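Local coordinates for protein thiazoline oxidase/subtilisin-like protease (Prochloron didemni, PDB 4H6X) that acts as a subtilisin-like protease that probably cleaves precursor peptides and joins their ends by transamidation during patellamide maturation, at residues I33-I38 and C132-M137; N169-A174 and V200-P205; L224-A229 and M275-M280. One frame throughout, in Å; residues are numbered along the deposited sequence.

Followed from the N terminus, the three contacts come in series: each closes before the next opens, so none nests within or crosses another. Interaction 1 closes the longest loop, pairing 33-38 with 132-137 across 93 intervening residues. Interaction 2 closes a shorter one around helix 187-197, and interaction 3 one of 45 residues, bringing 224-229 against the start of helix 273-293. All three share one parallel sheet. Strands 34-39 and 170-173 are neighbours in it, joining interactions 1 and 2, while strands 201-205 and 224-229 join 2 and 3. Interaction 3 fastens the sheet to the helix that carries the presumed catalytic serine; its centre lies about 17 Å from that of interaction 1.

Interaction 1: residues I33-I38 and C132-M137; sequences ITIVII and CRVINM
The carbonyl oxygen of Ile-135 is gripped twice by the opposing strand: Ile-37 N bonds to Ile-135 O at 2.8 Å, and the CA-H of Val-36 makes a second, weaker contact with the same oxygen. N-H bonds continue along the parallel strands, with Ile-35 N given to Arg-133 O, Ile-135 N to Ile-35 O and Met-137 N to Ile-37 O, the last of these 2.8 Å long.

On the face of Thr-34, Arg-133, Val-36 and Ile-135 there is a polar clasp. Arg-133 leaves the backbone with CG anti to its own N (chi1 -178°), runs extended to NE and then turns, bringing NH1 to 2.8 Å from Thr-34 OG1. The hydroxyl oxygen sits at the guanidinium edge, in its plane, yet the N-H points somewhat past it (139°). CG1 of Ile-135 lies over one guanidinium face, offset toward the rim, while its CD1 meets Thr-34 CG2 at 3.9 Å. A leucine here has no N-H, and would probably leave the Thr-34 hydroxyl without its mate across the strands and Ile-135 CG1 without the flat group beside it. Further along, Met-137 bends its CE onto Val-36 CG1.

The face of Ile-35, Ile-37, Val-134 and Asn-136 is mainly aliphatic. Ile-37 CD1 reaches Val-134 CG1 at 3.7 Å, and Ile-35 CD1 rests against Cys-132 CB at 3.9 Å. Asn-136 OD1 comes within 3.7 Å of Ile-37 CB, but the amide is held elsewhere, by Tyr-44 through ND2 and Thr-114 through OD1. Helices 101-118 and 273-293 cover this face, helix 154-165 part of the other.

Such strands belong to the interior of the parallel sheet of the subtilisin-like fold, where strand 34-39 ends at Asp-39, probably the aspartate of a Ser-His-Asp triad.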
ATOM      1  N   ILE A  33     -10.923   8.920   6.592  1.00 32.73           N
ATOM      2  CA  ILE A  33     -10.637   7.864   5.620  1.00 31.21           C
ATOM      3  C   ILE A  33      -9.776   6.818   6.325  1.00 29.86           C
ATOM      4  O   ILE A  33      -8.658   7.124   6.772  1.00 28.50           O
ATOM      5  CB  ILE A  33      -9.914   8.404   4.356  1.00 31.07           C
ATOM      6  CG1 ILE A  33     -10.755   9.491   3.656  1.00 32.05           C
ATOM      7  CG2 ILE A  33      -9.573   7.267   3.391  1.00 30.51           C
ATOM      8  CD1 ILE A  33     -12.173   9.069   3.332  1.00 31.42           C
ATOM      9  N   THR A  34     -10.319   5.607   6.422  1.00 28.74           N
ATOM     10  CA  THR A  34      -9.654   4.474   7.073  1.00 27.17           C
ATOM     11  C   THR A  34      -9.127   3.482   6.050  1.00 25.97           C
ATOM     12  O   THR A  34      -9.893   2.983   5.219  1.00 26.76           O
ATOM     13  CB  THR A  34     -10.614   3.755   8.050  1.00 27.42           C
ATOM     14  OG1 THR A  34     -10.972   4.669   9.090  1.00 27.17           O
ATOM     15  CG2 THR A  34      -9.945   2.489   8.661  1.00 27.59           C
ATOM     16  N   ILE A  35      -7.822   3.212   6.115  1.00 23.58           N
ATOM     17  CA  ILE A  35      -7.186   2.202   5.272  1.00 22.41           C
ATOM     18  C   ILE A  35      -6.851   1.020   6.174  1.00 22.34           C
ATOM     19  O   ILE A  35      -6.189   1.189   7.191  1.00 21.27           O
ATOM     20  CB  ILE A  35      -5.868   2.732   4.629  1.00 23.64           C
ATOM     21  CG1 ILE A  35      -6.127   4.003   3.788  1.00 22.98           C
ATOM     22  CG2 ILE A  35      -5.186   1.642   3.798  1.00 22.55           C
ATOM     23  CD1 ILE A  35      -4.956   4.978   3.787  1.00 23.16           C
ATOM     24  N   VAL A  36      -7.327  -0.171   5.806  1.00 22.93           N
ATOM     25  CA  VAL A  36      -6.966  -1.382   6.546  1.00 22.53           C
ATOM     26  C   VAL A  36      -5.962  -2.147   5.707  1.00 22.31           C
ATOM     27  O   VAL A  36      -6.228  -2.481   4.547  1.00 21.44           O
ATOM     28  CB  VAL A  36      -8.188  -2.266   6.903  1.00 22.79           C
ATOM     29  CG1 VAL A  36      -7.744  -3.515   7.659  1.00 21.57           C
ATOM     30  CG2 VAL A  36      -9.187  -1.478   7.751  1.00 22.70           C
ATOM     31  N   ILE A  37      -4.816  -2.439   6.312  1.00 22.11           N
ATOM     32  CA  ILE A  37      -3.726  -3.103   5.621  1.00 21.83           C
ATOM     33  C   ILE A  37      -3.624  -4.545   6.094  1.00 22.73           C
ATOM     34  O   ILE A  37      -3.293  -4.819   7.267  1.00 22.92           O
ATOM     35  CB  ILE A  37      -2.386  -2.360   5.858  1.00 21.86           C
ATOM     36  CG1 ILE A  37      -2.479  -0.918   5.323  1.00 22.55           C
ATOM     37  CG2 ILE A  37      -1.219  -3.098   5.217  1.00 20.13           C
ATOM     38  CD1 ILE A  37      -1.259  -0.063   5.672  1.00 21.62           C
ATOM     39  N   ILE A  38      -3.933  -5.452   5.175  1.00 22.04           N
ATOM     40  CA  ILE A  38      -3.828  -6.880   5.413  1.00 22.47           C
ATOM     41  C   ILE A  38      -2.453  -7.328   4.936  1.00 23.66           C
ATOM     42  O   ILE A  38      -2.199  -7.481   3.724  1.00 23.61           O
ATOM     43  CB  ILE A  38      -4.990  -7.656   4.735  1.00 21.52           C
ATOM     44  CG1 ILE A  38      -6.341  -7.149   5.283  1.00 21.04           C
ATOM     45  CG2 ILE A  38      -4.804  -9.165   4.905  1.00 21.66           C
ATOM     46  CD1 ILE A  38      -7.573  -7.735   4.591  1.00 21.10           C
ATOM     47  N   CYS A 132      -4.316  10.208   6.865  1.00 29.17           N
ATOM     48  CA  CYS A 132      -5.395   9.211   6.941  1.00 29.42           C
ATOM     49  C   CYS A 132      -5.214   8.296   8.130  1.00 29.67           C
ATOM     50  O   CYS A 132      -4.098   8.173   8.662  1.00 29.34           O
ATOM     51  CB  CYS A 132      -5.453   8.376   5.660  1.00 29.47           C
ATOM     52  SG  CYS A 132      -5.943   9.354   4.221  1.00 29.95           S
ATOM     53  N   ARG A 133      -6.309   7.660   8.543  1.00 28.86           N
ATOM     54  CA  ARG A 133      -6.297   6.677   9.628  1.00 29.05           C
ATOM     55  C   ARG A 133      -5.902   5.326   9.037  1.00 29.23           C
ATOM     56  O   ARG A 133      -6.441   4.902   8.006  1.00 29.01           O
ATOM     57  CB  ARG A 133      -7.686   6.594  10.273  1.00 32.56           C
ATOM     58  CG  ARG A 133      -7.822   5.635  11.453  1.00 35.02           C
ATOM     59  CD  ARG A 133      -9.160   5.849  12.152  1.00 38.72           C
ATOM     60  NE  ARG A 133      -9.475   4.776  13.091  1.00 43.43           N
ATOM     61  CZ  ARG A 133     -10.362   3.808  12.866  1.00 44.80           C
ATOM     62  NH1 ARG A 133     -11.051   3.770  11.729  1.00 47.64           N
ATOM     63  NH2 ARG A 133     -10.573   2.878  13.788  1.00 46.24           N
ATOM     64  N   VAL A 134      -4.937   4.663   9.668  1.00 26.86           N
ATOM     65  CA  VAL A 134      -4.493   3.366   9.174  1.00 26.46           C
ATOM     66  C   VAL A 134      -4.635   2.314  10.264  1.00 25.50           C
ATOM     67  O   VAL A 134      -4.205   2.537  11.407  1.00 23.74           O
ATOM     68  CB  VAL A 134      -3.034   3.404   8.669  1.00 26.89           C
ATOM     69  CG1 VAL A 134      -2.505   1.986   8.466  1.00 26.58           C
ATOM     70  CG2 VAL A 134      -2.931   4.212   7.375  1.00 26.87           C
ATOM     71  N   ILE A 135      -5.265   1.195   9.904  1.00 23.80           N
ATOM     72  CA  ILE A 135      -5.311   0.000  10.758  1.00 23.34           C
ATOM     73  C   ILE A 135      -4.516  -1.114  10.088  1.00 24.78           C
ATOM     74  O   ILE A 135      -4.840  -1.540   8.972  1.00 24.49           O
ATOM     75  CB  ILE A 135      -6.755  -0.490  11.009  1.00 24.14           C
ATOM     76  CG1 ILE A 135      -7.556   0.584  11.767  1.00 24.55           C
ATOM     77  CG2 ILE A 135      -6.764  -1.839  11.761  1.00 23.96           C
ATOM     78  CD1 ILE A 135      -9.063   0.326  11.833  1.00 25.50           C
ATOM     79  N   ASN A 136      -3.449  -1.552  10.750  1.00 23.51           N
ATOM     80  CA  ASN A 136      -2.751  -2.758  10.334  1.00 23.76           C
ATOM     81  C   ASN A 136      -3.438  -3.990  10.914  1.00 22.06           C
ATOM     82  O   ASN A 136      -3.727  -4.043  12.113  1.00 23.95           O
ATOM     83  CB  ASN A 136      -1.284  -2.705  10.767  1.00 23.59           C
ATOM     84  CG  ASN A 136      -0.431  -1.836   9.852  1.00 25.84           C
ATOM     85  OD1 ASN A 136      -0.041  -2.258   8.756  1.00 27.28           O
ATOM     86  ND2 ASN A 136      -0.112  -0.639  10.305  1.00 23.27           N
ATOM     87  N   MET A 137      -3.707  -4.978  10.068  1.00 22.57           N
ATOM     88  CA  MET A 137      -4.242  -6.260  10.534  1.00 21.95           C
ATOM     89  C   MET A 137      -3.206  -7.354  10.235  1.00 23.01           C
ATOM     90  O   MET A 137      -3.257  -7.995   9.169  1.00 21.86           O
ATOM     91  CB  MET A 137      -5.579  -6.566   9.853  1.00 22.75           C
ATOM     92  CG  MET A 137      -6.298  -7.788  10.422  1.00 22.55           C
ATOM     93  SD  MET A 137      -7.743  -8.297   9.453  1.00 24.86           S
ATOM     94  CE  MET A 137      -8.738  -6.822   9.572  1.00 20.88           C
TER

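Interaction 2: residues N169-A174 and V200-P205; sequences NIIHCA and VLIVSP
Two torsions set how Ile-202 meets Ile-171. Its CG1 stands beside the backbone N (chi1 -64°), and a second turn (chi2 -75°) folds CD1 across to Ile-171, where it lies 3.6 Å from CB. Val-200, just before the strand, adds CG1, 3.8 Å from Ile-171 CG1. Ile-171 is thus touched by Ile-202 CD1 and Val-200 CG1, and helices 154-165 and 187-197 lie against it. Cys-173 SG extends the row, packing on Ile-202 CG2 at 4.0 Å. On the other face Ile-170 CG2 meets Val-203 CG2, also at 4.0 Å.

Beneath these groups the backbones pair in parallel. Leu-201 N bonds to Asn-169 O, Ile-171 N to Leu-201 O, Val-203 N to Ile-171 O, and Cys-173 N to Val-203 O at 2.9 Å. The pairing then meets Pro-205, whose CD lies 3.3 Å from Cys-173 O.

With helix 187-197 between them, the two strands make a beta-alpha-beta crossover. Chemically, the union rests on main-chain bonds flanked by aliphatic and sulfur contacts, with no ionic pair across it: the bonds fix the register, the side chains add apolar burial, and the hydrogen bonding between the strands ends at Pro-205 for want of an N-H.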
ATOM      1  N   ASN A 169     -12.506   2.153   4.509  1.00 24.86           N
ATOM      2  CA  ASN A 169     -12.859   2.761   3.237  1.00 24.94           C
ATOM      3  C   ASN A 169     -12.059   2.089   2.124  1.00 25.03           C
ATOM      4  O   ASN A 169     -12.535   1.953   0.988  1.00 24.81           O
ATOM      5  CB  ASN A 169     -12.548   4.264   3.275  1.00 26.51           C
ATOM      6  CG  ASN A 169     -13.495   5.027   4.197  1.00 27.12           C
ATOM      7  OD1 ASN A 169     -14.694   5.112   3.934  1.00 31.10           O
ATOM      8  ND2 ASN A 169     -12.974   5.542   5.293  1.00 25.89           N
ATOM      9  N   ILE A 170     -10.831   1.697   2.463  1.00 22.33           N
ATOM     10  CA  ILE A 170      -9.928   1.002   1.543  1.00 22.71           C
ATOM     11  C   ILE A 170      -9.329  -0.170   2.302  1.00 22.06           C
ATOM     12  O   ILE A 170      -8.909  -0.013   3.442  1.00 22.76           O
ATOM     13  CB  ILE A 170      -8.785   1.908   1.046  1.00 21.20           C
ATOM     14  CG1 ILE A 170      -9.342   3.194   0.399  1.00 20.99           C
ATOM     15  CG2 ILE A 170      -7.864   1.163   0.063  1.00 20.52           C
ATOM     16  CD1 ILE A 170      -8.257   4.174  -0.052  1.00 20.87           C
ATOM     17  N   ILE A 171      -9.318  -1.329   1.663  1.00 21.97           N
ATOM     18  CA  ILE A 171      -8.629  -2.504   2.170  1.00 21.93           C
ATOM     19  C   ILE A 171      -7.473  -2.794   1.212  1.00 22.96           C
ATOM     20  O   ILE A 171      -7.688  -3.067   0.021  1.00 23.31           O
ATOM     21  CB  ILE A 171      -9.563  -3.735   2.252  1.00 22.33           C
ATOM     22  CG1 ILE A 171     -10.782  -3.436   3.141  1.00 22.90           C
ATOM     23  CG2 ILE A 171      -8.782  -4.960   2.735  1.00 23.26           C
ATOM     24  CD1 ILE A 171     -11.902  -4.484   3.107  1.00 24.31           C
ATOM     25  N   HIS A 172      -6.255  -2.699   1.736  1.00 21.76           N
ATOM     26  CA  HIS A 172      -5.055  -3.040   0.994  1.00 23.82           C
ATOM     27  C   HIS A 172      -4.635  -4.487   1.285  1.00 25.32           C
ATOM     28  O   HIS A 172      -4.266  -4.806   2.429  1.00 25.36           O
ATOM     29  CB  HIS A 172      -3.924  -2.072   1.364  1.00 23.93           C
ATOM     30  CG  HIS A 172      -2.709  -2.213   0.504  1.00 24.12           C
ATOM     31  ND1 HIS A 172      -1.710  -3.126   0.770  1.00 25.24           N
ATOM     32  CD2 HIS A 172      -2.332  -1.558  -0.617  1.00 24.40           C
ATOM     33  CE1 HIS A 172      -0.771  -3.033  -0.156  1.00 23.97           C
ATOM     34  NE2 HIS A 172      -1.133  -2.097  -1.016  1.00 26.94           N
ATOM     35  N   CYS A 173      -4.703  -5.350   0.268  1.00 27.58           N
ATOM     36  CA  CYS A 173      -4.316  -6.768   0.399  1.00 33.42           C
ATOM     37  C   CYS A 173      -3.044  -7.076  -0.363  1.00 37.56           C
ATOM     38  O   CYS A 173      -2.974  -6.838  -1.569  1.00 39.03           O
ATOM     39  CB  CYS A 173      -5.382  -7.730  -0.150  1.00 36.06           C
ATOM     40  SG  CYS A 173      -7.112  -7.312   0.085  1.00 41.25           S
ATOM     41  N   ALA A 174      -2.059  -7.636   0.344  1.00 45.77           N
ATOM     42  CA  ALA A 174      -0.838  -8.215  -0.251  1.00 46.79           C
ATOM     43  C   ALA A 174      -0.071  -7.200  -1.090  1.00 49.45           C
ATOM     44  O   ALA A 174       1.156  -7.192  -1.105  1.00 49.12           O
ATOM     45  CB  ALA A 174      -1.160  -9.465  -1.069  1.00 49.44           C
ATOM     46  N   VAL A 200     -16.512  -0.005  -0.517  1.00 29.94           N
ATOM     47  CA  VAL A 200     -15.155  -0.183   0.011  1.00 27.82           C
ATOM     48  C   VAL A 200     -14.243  -0.640  -1.113  1.00 26.88           C
ATOM     49  O   VAL A 200     -14.511  -1.651  -1.768  1.00 25.98           O
ATOM     50  CB  VAL A 200     -15.113  -1.207   1.175  1.00 26.72           C
ATOM     51  CG1 VAL A 200     -13.676  -1.378   1.704  1.00 24.90           C
ATOM     52  CG2 VAL A 200     -16.053  -0.760   2.282  1.00 24.78           C
ATOM     53  N   LEU A 201     -13.168   0.115  -1.329  1.00 26.23           N
ATOM     54  CA  LEU A 201     -12.189  -0.198  -2.375  1.00 24.77           C
ATOM     55  C   LEU A 201     -11.176  -1.250  -1.902  1.00 25.71           C
ATOM     56  O   LEU A 201     -10.588  -1.102  -0.830  1.00 26.30           O
ATOM     57  CB  LEU A 201     -11.432   1.085  -2.781  1.00 23.31           C
ATOM     58  CG  LEU A 201     -10.370   0.990  -3.886  1.00 24.82           C
ATOM     59  CD1 LEU A 201     -10.982   0.565  -5.226  1.00 23.85           C
ATOM     60  CD2 LEU A 201      -9.634   2.320  -4.022  1.00 24.53           C
ATOM     61  N   ILE A 202     -10.958  -2.269  -2.732  1.00 25.18           N
ATOM     62  CA  ILE A 202      -9.922  -3.266  -2.547  1.00 28.82           C
ATOM     63  C   ILE A 202      -8.769  -2.947  -3.489  1.00 28.03           C
ATOM     64  O   ILE A 202      -8.979  -2.785  -4.698  1.00 26.76           O
ATOM     65  CB  ILE A 202     -10.437  -4.695  -2.873  1.00 30.70           C
ATOM     66  CG1 ILE A 202     -11.544  -5.126  -1.909  1.00 30.41           C
ATOM     67  CG2 ILE A 202      -9.289  -5.700  -2.894  1.00 32.08           C
ATOM     68  CD1 ILE A 202     -11.057  -5.494  -0.523  1.00 34.69           C
ATOM     69  N   VAL A 203      -7.561  -2.841  -2.930  1.00 26.85           N
ATOM     70  CA  VAL A 203      -6.341  -2.633  -3.729  1.00 25.81           C
ATOM     71  C   VAL A 203      -5.408  -3.819  -3.536  1.00 26.82           C
ATOM     72  O   VAL A 203      -5.149  -4.266  -2.403  1.00 25.32           O
ATOM     73  CB  VAL A 203      -5.603  -1.304  -3.389  1.00 25.77           C
ATOM     74  CG1 VAL A 203      -4.424  -1.078  -4.335  1.00 24.91           C
ATOM     75  CG2 VAL A 203      -6.546  -0.104  -3.473  1.00 24.65           C
ATOM     76  N   SER A 204      -4.909  -4.327  -4.653  1.00 26.28           N
ATOM     77  CA  SER A 204      -4.084  -5.500  -4.648  1.00 28.41           C
ATOM     78  C   SER A 204      -3.089  -5.391  -5.807  1.00 28.37           C
ATOM     79  O   SER A 204      -3.414  -4.819  -6.844  1.00 29.61           O
ATOM     80  CB  SER A 204      -4.980  -6.740  -4.768  1.00 30.12           C
ATOM     81  OG  SER A 204      -4.248  -7.884  -5.115  1.00 38.59           O
ATOM     82  N   PRO A 205      -1.857  -5.898  -5.615  1.00 28.27           N
ATOM     83  CA  PRO A 205      -0.865  -5.927  -6.691  1.00 28.51           C
ATOM     84  C   PRO A 205      -1.186  -7.034  -7.673  1.00 28.70           C
ATOM     85  O   PRO A 205      -1.847  -7.992  -7.307  1.00 28.13           O
ATOM     86  CB  PRO A 205       0.439  -6.252  -5.954  1.00 28.57           C
ATOM     87  CG  PRO A 205       0.021  -6.993  -4.728  1.00 27.99           C
ATOM     88  CD  PRO A 205      -1.314  -6.424  -4.344  1.00 28.02           C
TER

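Interaction 3: residues L224-A229 and M275-M280; sequences LAVGAA and MAAPVM
Apolar contacts carry nearly all of this strand-to-helix meeting, and Val-226 is their focus. Its CG1, pointing opposite the main-chain nitrogen (chi1 -176°), reaches down between Ala-276 and Met-280, lying 3.7 Å from Met-280 CG and 3.9 Å from Ala-276 CB. CG2 of the same valine touches Met-280 CB at 3.7 Å, so both methyls press on the base of the methionine, whose chain then bends away from the strand. Ala-277 CB comes alongside Val-226 CB at 4.1 Å. At the ends, Leu-224 CD2 reaches Met-280 CB, and Ala-228 CB meets Ala-276 CB at 4.1 Å. The small alanine side chains probably help the two segment axes to come within 7.0 Å, inclined at 121°.

Polar atoms take little part across the interface, which has no hydrogen bonds. Gly-227 O merely faces a methyl, Ala-276 CB, at 3.4 Å. Within the helix, Pro-278 brings a kink because its N can make no bond to the preceding turn, and Ala-276 O receives only weak bonds from Val-279 N and Met-280 N.

This run of residues belongs to the serine-bearing helix of subtilases: the probable nucleophile Ser-274 directly precedes Met-275, so the packing seats the start of that helix on the sheet. Around it, strand 249-253 adds Ile-250, which touches Val-226 and Met-280. Ala-277 and Pro-278 lean on His-172 of strand 170-173, and helices 101-118 and 273-293 lie side by side on one face of the parallel sheet, touching each other at Pro-278.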
ATOM      1  N   LEU A 224      -9.126  -2.708  -7.450  1.00 33.82           N
ATOM      2  CA  LEU A 224      -8.064  -2.039  -8.193  1.00 29.58           C
ATOM      3  C   LEU A 224      -6.817  -2.899  -8.171  1.00 28.89           C
ATOM      4  O   LEU A 224      -6.170  -3.061  -7.125  1.00 29.22           O
ATOM      5  CB  LEU A 224      -7.794  -0.643  -7.604  1.00 29.42           C
ATOM      6  CG  LEU A 224      -6.854   0.303  -8.368  1.00 29.28           C
ATOM      7  CD1 LEU A 224      -7.447   0.658  -9.725  1.00 30.52           C
ATOM      8  CD2 LEU A 224      -6.604   1.571  -7.565  1.00 28.96           C
ATOM      9  N   ALA A 225      -6.499  -3.473  -9.328  1.00 28.07           N
ATOM     10  CA  ALA A 225      -5.259  -4.204  -9.518  1.00 28.65           C
ATOM     11  C   ALA A 225      -4.127  -3.227  -9.892  1.00 28.61           C
ATOM     12  O   ALA A 225      -4.332  -2.298 -10.674  1.00 28.27           O
ATOM     13  CB  ALA A 225      -5.431  -5.271 -10.584  1.00 27.23           C
ATOM     14  N   VAL A 226      -2.946  -3.419  -9.312  1.00 26.14           N
ATOM     15  CA  VAL A 226      -1.849  -2.479  -9.554  1.00 27.71           C
ATOM     16  C   VAL A 226      -0.606  -3.189 -10.073  1.00 28.34           C
ATOM     17  O   VAL A 226      -0.132  -4.150  -9.472  1.00 30.88           O
ATOM     18  CB  VAL A 226      -1.508  -1.631  -8.313  1.00 27.71           C
ATOM     19  CG1 VAL A 226      -0.434  -0.603  -8.661  1.00 27.70           C
ATOM     20  CG2 VAL A 226      -2.758  -0.938  -7.775  1.00 27.02           C
ATOM     21  N   GLY A 227      -0.105  -2.719 -11.211  1.00 29.08           N
ATOM     22  CA  GLY A 227       1.152  -3.205 -11.775  1.00 29.71           C
ATOM     23  C   GLY A 227       2.260  -2.218 -11.439  1.00 31.65           C
ATOM     24  O   GLY A 227       1.987  -1.088 -11.019  1.00 30.22           O
ATOM     25  N   ALA A 228       3.504  -2.649 -11.636  1.00 32.54           N
ATOM     26  CA  ALA A 228       4.682  -1.835 -11.322  1.00 33.93           C
ATOM     27  C   ALA A 228       5.341  -1.237 -12.566  1.00 35.18           C
ATOM     28  O   ALA A 228       5.652  -1.951 -13.529  1.00 33.56           O
ATOM     29  CB  ALA A 228       5.693  -2.657 -10.536  1.00 35.50           C
ATOM     30  N   ALA A 229       5.535   0.077 -12.530  1.00 36.87           N
ATOM     31  CA  ALA A 229       6.291   0.806 -13.547  1.00 41.06           C
ATOM     32  C   ALA A 229       7.740   0.983 -13.109  1.00 43.67           C
ATOM     33  O   ALA A 229       8.035   1.135 -11.917  1.00 44.28           O
ATOM     34  CB  ALA A 229       5.659   2.172 -13.805  1.00 38.48           C
ATOM     35  N   MET A 275       5.051  -3.122  -4.246  1.00 30.29           N
ATOM     36  CA  MET A 275       5.608  -1.803  -3.911  1.00 29.90           C
ATOM     37  C   MET A 275       4.793  -0.704  -4.608  1.00 28.36           C
ATOM     38  O   MET A 275       4.644   0.401  -4.092  1.00 28.73           O
ATOM     39  CB  MET A 275       7.078  -1.714  -4.341  1.00 34.09           C
ATOM     40  CG  MET A 275       8.023  -2.666  -3.619  1.00 36.90           C
ATOM     41  SD  MET A 275       7.978  -2.314  -1.862  1.00 46.50           S
ATOM     42  CE  MET A 275       7.061  -3.736  -1.263  1.00 39.89           C
ATOM     43  N   ALA A 276       4.257  -1.023  -5.779  1.00 26.23           N
ATOM     44  CA  ALA A 276       3.419  -0.088  -6.532  1.00 25.25           C
ATOM     45  C   ALA A 276       1.999   0.026  -5.962  1.00 23.82           C
ATOM     46  O   ALA A 276       1.434   1.106  -5.958  1.00 25.37           O
ATOM     47  CB  ALA A 276       3.375  -0.483  -8.006  1.00 23.89           C
ATOM     48  N   ALA A 277       1.425  -1.082  -5.490  1.00 23.41           N
ATOM     49  CA  ALA A 277       0.054  -1.066  -4.895  1.00 23.22           C
ATOM     50  C   ALA A 277      -0.157  -0.044  -3.772  1.00 23.11           C
ATOM     51  O   ALA A 277      -1.148   0.671  -3.799  1.00 24.71           O
ATOM     52  CB  ALA A 277      -0.371  -2.471  -4.442  1.00 21.69           C
ATOM     53  N   PRO A 278       0.767   0.038  -2.781  1.00 23.65           N
ATOM     54  CA  PRO A 278       0.535   1.034  -1.727  1.00 23.77           C
ATOM     55  C   PRO A 278       0.539   2.468  -2.230  1.00 23.73           C
ATOM     56  O   PRO A 278      -0.130   3.317  -1.633  1.00 24.28           O
ATOM     57  CB  PRO A 278       1.696   0.832  -0.735  1.00 24.02           C
ATOM     58  CG  PRO A 278       2.618  -0.156  -1.342  1.00 24.15           C
ATOM     59  CD  PRO A 278       1.918  -0.835  -2.486  1.00 24.09           C
ATOM     60  N   VAL A 279       1.291   2.748  -3.293  1.00 24.69           N
ATOM     61  CA  VAL A 279       1.270   4.089  -3.892  1.00 24.98           C
ATOM     62  C   VAL A 279      -0.190   4.405  -4.319  1.00 25.16           C
ATOM     63  O   VAL A 279      -0.708   5.479  -4.035  1.00 25.79           O
ATOM     64  CB  VAL A 279       2.276   4.212  -5.072  1.00 25.98           C
ATOM     65  CG1 VAL A 279       2.177   5.579  -5.732  1.00 26.06           C
ATOM     66  CG2 VAL A 279       3.718   3.989  -4.604  1.00 26.65           C
ATOM     67  N   MET A 280      -0.856   3.441  -4.959  1.00 25.53           N
ATOM     68  CA  MET A 280      -2.236   3.623  -5.447  1.00 25.34           C
ATOM     69  C   MET A 280      -3.250   3.658  -4.315  1.00 24.97           C
ATOM     70  O   MET A 280      -4.244   4.378  -4.390  1.00 25.13           O
ATOM     71  CB  MET A 280      -2.605   2.536  -6.467  1.00 25.88           C
ATOM     72  CG  MET A 280      -1.872   2.665  -7.796  1.00 27.73           C
ATOM     73  SD  MET A 280      -2.102   4.292  -8.572  1.00 30.51           S
ATOM     74  CE  MET A 280      -0.608   5.101  -8.035  1.00 35.45           C
TER